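PDB 2E4T: endoglucanase from Clostridium thermocellum, which hydrolyses internal beta-1,4-glucosidic bonds of cellulose and xyloglucan, here as its glycoside hydrolase family 44 module from a larger multidomain enzyme. Local coordinates for residues 398-411 / 476-488. Residues are numbered along the deposited sequence; the frame is centred on the assembly and turned at random.
Sequences NYTEAGINLYTNYD and VWAFDRGSSNITQ. With ZN (zinc ion), chain B.
Y399 reaches into the turn between strands 476-480 and 486-488. Its OH donates to D480 O at 2.7 Å. The hydroxyl comes to this oxygen off the C=O direction and somewhat out of the carbonyl plane. D480 also begins the type I turn that runs to S483. S484 CB sits over the centre of the Y399 ring, a CH-pi contact 3.6 Å from the centroid. F479 CD1 meets the same ring at its edge. The hydroxyl is thus held by the turn, while S484 covers one face and F479 meets the edge. E401 takes no part in the strand contact; its OE1 binds zinc, with D35 OD2 and A395 O as the other protein ligands. A402 packs its CB over one face of the F479 ring, 3.9 Å from the centroid. The CD1 methyl of I486 sits against the helix, near A402 O and L406 N, with N405 CB at 3.7 Å. L406 CD2 lies against F479 CE2. Beyond the helix, Y410 turns its ring edge toward the face of W477. The centroid of the six-membered ring of W477 is 4.7 Å from that of Y410, and the planes meet at 55°. Chi1 of Y410 is 60°, with CG between its backbone N and carbonyl carbon, which brings CD1 over the indole. Q488 CG covers the opposite indole face. One water donates to both Y410 O and I486 O, bridging the segments. Another accepts from W477 NE1 at 2.9 Å and gives only a weak bond to D411 O. Helix 398-408 runs nearly antiparallel to strand 476-480, at 169°, with axes 9.5 Å apart. It lies against the mixed beta sheet, where L406 and Y410 also touch strand 442-452. Helix 368-384 flanks it, touching T400 and I404. The contact thus joins the last helix, which follows barrel strand 388-391, to the beta domain.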
loop_
_atom_site.group_PDB
_atom_site.type_symbol
_atom_site.label_atom_id
_atom_site.label_comp_id
_atom_site.label_asym_id
_atom_site.label_seq_id
_atom_site.Cartn_x
_atom_site.Cartn_y
_atom_site.Cartn_z
ATOM N N ASN A 398 -0.974 -14.905 9.460
ATOM C CA ASN A 398 -1.215 -14.533 10.871
ATOM C C ASN A 398 -0.093 -13.677 11.461
ATOM O O ASN A 398 -0.358 -12.811 12.291
ATOM C CB ASN A 398 -1.453 -15.775 11.740
ATOM C CG ASN A 398 -0.350 -16.804 11.639
ATOM O OD1 ASN A 398 -0.024 -17.282 10.537
ATOM N ND2 ASN A 398 0.210 -17.219 12.784
ATOM N N TYR A 399 1.171 -13.979 11.102
ATOM C CA TYR A 399 2.266 -13.139 11.582
ATOM C C TYR A 399 2.275 -11.773 10.901
ATOM O O TYR A 399 2.564 -10.760 11.568
ATOM C CB TYR A 399 3.609 -13.856 11.513
ATOM C CG TYR A 399 3.852 -14.747 12.699
ATOM C CD1 TYR A 399 4.260 -14.206 13.906
ATOM C CD2 TYR A 399 3.670 -16.141 12.629
ATOM C CE1 TYR A 399 4.500 -15.021 15.027
ATOM C CE2 TYR A 399 3.907 -16.962 13.734
ATOM C CZ TYR A 399 4.342 -16.403 14.929
ATOM O OH TYR A 399 4.581 -17.237 15.992
ATOM N N THR A 400 1.937 -11.690 9.594
ATOM C CA THR A 400 1.812 -10.368 8.993
ATOM C C THR A 400 0.760 -9.563 9.755
ATOM O O THR A 400 0.918 -8.345 10.029
ATOM C CB THR A 400 1.391 -10.499 7.515
ATOM O OG1 THR A 400 2.193 -11.474 6.875
ATOM C CG2 THR A 400 1.416 -9.174 6.813
ATOM N N GLU A 401 -0.368 -10.213 10.076
ATOM C CA GLU A 401 -1.448 -9.549 10.789
ATOM C C GLU A 401 -1.004 -9.069 12.162
ATOM O O GLU A 401 -1.366 -7.965 12.601
ATOM C CB GLU A 401 -2.643 -10.504 10.903
ATOM C CG GLU A 401 -3.296 -10.717 9.552
ATOM C CD GLU A 401 -4.317 -11.867 9.565
ATOM O OE1 GLU A 401 -4.128 -12.877 10.327
ATOM O OE2 GLU A 401 -5.298 -11.816 8.775
ATOM N N ALA A 402 -0.211 -9.893 12.883
ATOM C CA ALA A 402 0.340 -9.471 14.172
ATOM C C ALA A 402 1.222 -8.221 13.964
ATOM O O ALA A 402 1.232 -7.315 14.807
ATOM C CB ALA A 402 1.138 -10.583 14.794
ATOM N N GLY A 403 2.018 -8.201 12.884
ATOM C CA GLY A 403 2.868 -7.048 12.604
ATOM C C GLY A 403 2.057 -5.759 12.445
ATOM O O GLY A 403 2.474 -4.679 12.914
ATOM N N ILE A 404 0.888 -5.877 11.790
ATOM C CA ILE A 404 -0.011 -4.722 11.658
ATOM C C ILE A 404 -0.591 -4.336 13.037
ATOM O O ILE A 404 -0.541 -3.164 13.438
ATOM C CB ILE A 404 -1.144 -5.026 10.639
ATOM C CG1 ILE A 404 -0.545 -5.225 9.247
ATOM C CG2 ILE A 404 -2.178 -3.928 10.667
ATOM C CD1 ILE A 404 -1.517 -5.845 8.242
ATOM N N ASN A 405 -1.185 -5.320 13.752
ATOM C CA ASN A 405 -1.807 -4.998 15.045
ATOM C C ASN A 405 -0.805 -4.461 16.050
ATOM O O ASN A 405 -1.199 -3.724 16.975
ATOM C CB ASN A 405 -2.515 -6.234 15.626
ATOM C CG ASN A 405 -3.870 -6.456 15.000
ATOM O OD1 ASN A 405 -4.525 -5.565 14.474
ATOM N ND2 ASN A 405 -4.327 -7.740 15.108
ATOM N N LEU A 406 0.476 -4.801 15.934
ATOM C CA LEU A 406 1.474 -4.254 16.863
ATOM C C LEU A 406 1.442 -2.703 16.793
ATOM O O LEU A 406 1.732 -2.034 17.806
ATOM C CB LEU A 406 2.841 -4.796 16.541
ATOM C CG LEU A 406 3.883 -4.606 17.654
ATOM C CD1 LEU A 406 3.571 -5.396 18.904
ATOM C CD2 LEU A 406 5.284 -4.947 17.103
ATOM N N TYR A 407 1.132 -2.162 15.605
ATOM C CA TYR A 407 0.979 -0.729 15.438
ATOM C C TYR A 407 -0.437 -0.242 15.681
ATOM O O TYR A 407 -0.621 0.850 16.243
ATOM C CB TYR A 407 1.395 -0.284 14.029
ATOM C CG TYR A 407 2.885 -0.362 13.809
ATOM C CD1 TYR A 407 3.677 0.812 13.894
ATOM C CD2 TYR A 407 3.513 -1.571 13.510
ATOM C CE1 TYR A 407 5.034 0.774 13.693
ATOM C CE2 TYR A 407 4.887 -1.643 13.332
ATOM C CZ TYR A 407 5.670 -0.450 13.391
ATOM O OH TYR A 407 7.031 -0.474 13.236
ATOM N N THR A 408 -1.454 -0.965 15.233
ATOM C CA THR A 408 -2.798 -0.412 15.188
ATOM C C THR A 408 -3.674 -0.793 16.358
ATOM O O THR A 408 -4.729 -0.143 16.558
ATOM C CB THR A 408 -3.515 -0.849 13.879
ATOM O OG1 THR A 408 -3.611 -2.282 13.983
ATOM C CG2 THR A 408 -2.791 -0.405 12.648
ATOM N N ASN A 409 -3.337 -1.859 17.082
ATOM C CA ASN A 409 -4.264 -2.375 18.105
ATOM C C ASN A 409 -3.464 -3.375 18.942
ATOM O O ASN A 409 -3.719 -4.604 18.933
ATOM C CB ASN A 409 -5.488 -3.008 17.472
ATOM C CG ASN A 409 -6.584 -3.252 18.490
ATOM O OD1 ASN A 409 -6.362 -3.167 19.718
ATOM N ND2 ASN A 409 -7.786 -3.493 18.002
ATOM N N TYR A 410 -2.472 -2.875 19.673
ATOM C CA TYR A 410 -1.556 -3.800 20.311
ATOM C C TYR A 410 -2.128 -4.500 21.542
ATOM O O TYR A 410 -1.621 -5.560 21.930
ATOM C CB TYR A 410 -0.192 -3.132 20.637
ATOM C CG TYR A 410 -0.292 -1.949 21.553
ATOM C CD1 TYR A 410 -0.447 -2.075 22.930
ATOM C CD2 TYR A 410 -0.229 -0.661 21.042
ATOM C CE1 TYR A 410 -0.529 -0.920 23.727
ATOM C CE2 TYR A 410 -0.338 0.468 21.834
ATOM C CZ TYR A 410 -0.473 0.338 23.153
ATOM O OH TYR A 410 -0.576 1.473 23.924
ATOM N N ASP A 411 -3.136 -3.866 22.178
ATOM C CA ASP A 411 -3.698 -4.345 23.415
ATOM C C ASP A 411 -5.085 -4.951 23.234
ATOM O O ASP A 411 -5.716 -5.340 24.225
ATOM C CB ASP A 411 -3.700 -3.228 24.470
ATOM C CG ASP A 411 -4.507 -2.032 24.047
ATOM O OD1 ASP A 411 -5.184 -2.082 22.991
ATOM O OD2 ASP A 411 -4.447 -0.987 24.770
ATOM N N VAL A 476 4.804 -3.430 28.057
ATOM C CA VAL A 476 5.318 -4.112 26.894
ATOM C C VAL A 476 4.309 -5.091 26.364
ATOM O O VAL A 476 3.719 -5.874 27.129
ATOM C CB VAL A 476 6.616 -4.903 27.241
ATOM C CG1 VAL A 476 7.166 -5.594 25.972
ATOM C CG2 VAL A 476 7.695 -3.973 27.835
ATOM N N TRP A 477 4.122 -5.089 25.026
ATOM C CA TRP A 477 3.340 -6.086 24.314
ATOM C C TRP A 477 4.219 -6.699 23.227
ATOM O O TRP A 477 5.035 -5.986 22.631
ATOM C CB TRP A 477 2.081 -5.439 23.689
ATOM C CG TRP A 477 1.070 -5.030 24.705
ATOM C CD1 TRP A 477 -0.089 -5.742 24.995
ATOM C CD2 TRP A 477 1.038 -3.882 25.535
ATOM N NE1 TRP A 477 -0.814 -5.095 25.927
ATOM C CE2 TRP A 477 -0.149 -3.963 26.299
ATOM C CE3 TRP A 477 1.876 -2.783 25.704
ATOM C CZ2 TRP A 477 -0.520 -2.982 27.233
ATOM C CZ3 TRP A 477 1.525 -1.794 26.609
ATOM C CH2 TRP A 477 0.352 -1.924 27.364
ATOM N N ALA A 478 4.100 -8.008 22.992
ATOM C CA ALA A 478 5.037 -8.623 22.041
ATOM C C ALA A 478 4.417 -9.848 21.391
ATOM O O ALA A 478 3.492 -10.471 21.914
ATOM C CB ALA A 478 6.346 -9.024 22.738
ATOM N N PHE A 479 4.997 -10.194 20.226
ATOM C CA PHE A 479 4.777 -11.507 19.625
ATOM C C PHE A 479 6.137 -12.130 19.288
ATOM O O PHE A 479 7.187 -11.477 19.262
ATOM C CB PHE A 479 3.839 -11.467 18.395
ATOM C CG PHE A 479 4.363 -10.688 17.201
ATOM C CD1 PHE A 479 5.236 -11.271 16.287
ATOM C CD2 PHE A 479 3.944 -9.371 16.965
ATOM C CE1 PHE A 479 5.650 -10.587 15.166
ATOM C CE2 PHE A 479 4.351 -8.691 15.831
ATOM C CZ PHE A 479 5.196 -9.299 14.905
ATOM N N ASP A 480 6.108 -13.466 19.082
ATOM C CA ASP A 480 7.349 -14.223 18.972
ATOM C C ASP A 480 6.993 -15.590 18.338
ATOM O O ASP A 480 5.852 -15.796 17.907
ATOM C CB ASP A 480 8.064 -14.339 20.324
ATOM C CG ASP A 480 7.151 -14.913 21.384
ATOM O OD1 ASP A 480 6.304 -15.807 21.067
ATOM O OD2 ASP A 480 7.304 -14.488 22.564
ATOM N N ARG A 481 7.942 -16.514 18.300
ATOM C CA ARG A 481 7.663 -17.842 17.691
ATOM C C ARG A 481 6.627 -18.612 18.465
ATOM O O ARG A 481 5.981 -19.515 17.894
ATOM C CB ARG A 481 8.949 -18.636 17.551
ATOM C CG ARG A 481 9.713 -18.180 16.348
ATOM C CD ARG A 481 11.077 -18.758 16.255
ATOM N NE ARG A 481 11.938 -18.266 17.327
ATOM C CZ ARG A 481 13.218 -18.594 17.469
ATOM N NH1 ARG A 481 13.779 -19.452 16.591
ATOM N NH2 ARG A 481 13.916 -18.118 18.484
ATOM N N GLY A 482 6.493 -18.366 19.749
ATOM C CA GLY A 482 5.493 -19.102 20.523
ATOM C C GLY A 482 4.072 -18.825 20.073
ATOM O O GLY A 482 3.186 -19.708 20.155
ATOM N N SER A 483 3.770 -17.593 19.657
ATOM C CA SER A 483 2.441 -17.255 19.195
ATOM C C SER A 483 2.478 -15.952 18.419
ATOM O O SER A 483 3.165 -14.987 18.817
ATOM C CB SER A 483 1.520 -17.068 20.394
ATOM O OG SER A 483 0.194 -16.771 19.990
ATOM N N SER A 484 1.647 -15.855 17.380
ATOM C CA SER A 484 1.358 -14.581 16.738
ATOM C C SER A 484 0.358 -13.741 17.516
ATOM O O SER A 484 0.169 -12.567 17.165
ATOM C CB SER A 484 0.907 -14.812 15.298
ATOM O OG SER A 484 -0.196 -15.700 15.220
ATOM N N ASN A 485 -0.293 -14.292 18.566
ATOM C CA ASN A 485 -1.102 -13.426 19.402
ATOM C C ASN A 485 -0.188 -12.450 20.116
ATOM O O ASN A 485 0.845 -12.852 20.695
ATOM C CB ASN A 485 -1.836 -14.260 20.459
ATOM C CG ASN A 485 -2.798 -15.257 19.885
ATOM O OD1 ASN A 485 -2.930 -16.384 20.473
ATOM N ND2 ASN A 485 -3.464 -14.939 18.836
ATOM N N ILE A 486 -0.564 -11.177 20.142
ATOM C CA ILE A 486 0.225 -10.176 20.851
ATOM C C ILE A 486 -0.177 -10.230 22.317
ATOM O O ILE A 486 -1.363 -10.086 22.658
ATOM C CB ILE A 486 -0.021 -8.778 20.288
ATOM C CG1 ILE A 486 0.372 -8.727 18.815
ATOM C CG2 ILE A 486 0.744 -7.752 21.110
ATOM C CD1 ILE A 486 -0.091 -7.464 18.114
ATOM N N THR A 487 0.809 -10.492 23.216
ATOM C CA THR A 487 0.505 -10.644 24.627
ATOM C C THR A 487 1.306 -9.616 25.415
ATOM O O THR A 487 2.436 -9.263 25.095
ATOM C CB THR A 487 0.802 -12.072 25.089
ATOM O OG1 THR A 487 2.178 -12.313 24.840
ATOM C CG2 THR A 487 -0.088 -13.070 24.393
ATOM N N GLN A 488 0.709 -9.189 26.523
ATOM C CA GLN A 488 1.354 -8.236 27.421
ATOM C C GLN A 488 2.422 -8.983 28.212
ATOM O O GLN A 488 2.200 -10.114 28.694
ATOM C CB GLN A 488 0.327 -7.562 28.355
ATOM C CG GLN A 488 0.934 -6.386 29.073
ATOM C CD GLN A 488 -0.050 -5.576 29.827
ATOM O OE1 GLN A 488 -1.263 -5.843 29.873
ATOM N NE2 GLN A 488 0.475 -4.542 30.485
HETATM ZN ZN ZN B . -5.483 -14.227 10.039
HETATM O O HOH W 1 -2.946 -7.826 22.555
HETATM O O HOH W 2 -3.433 -6.185 26.629
#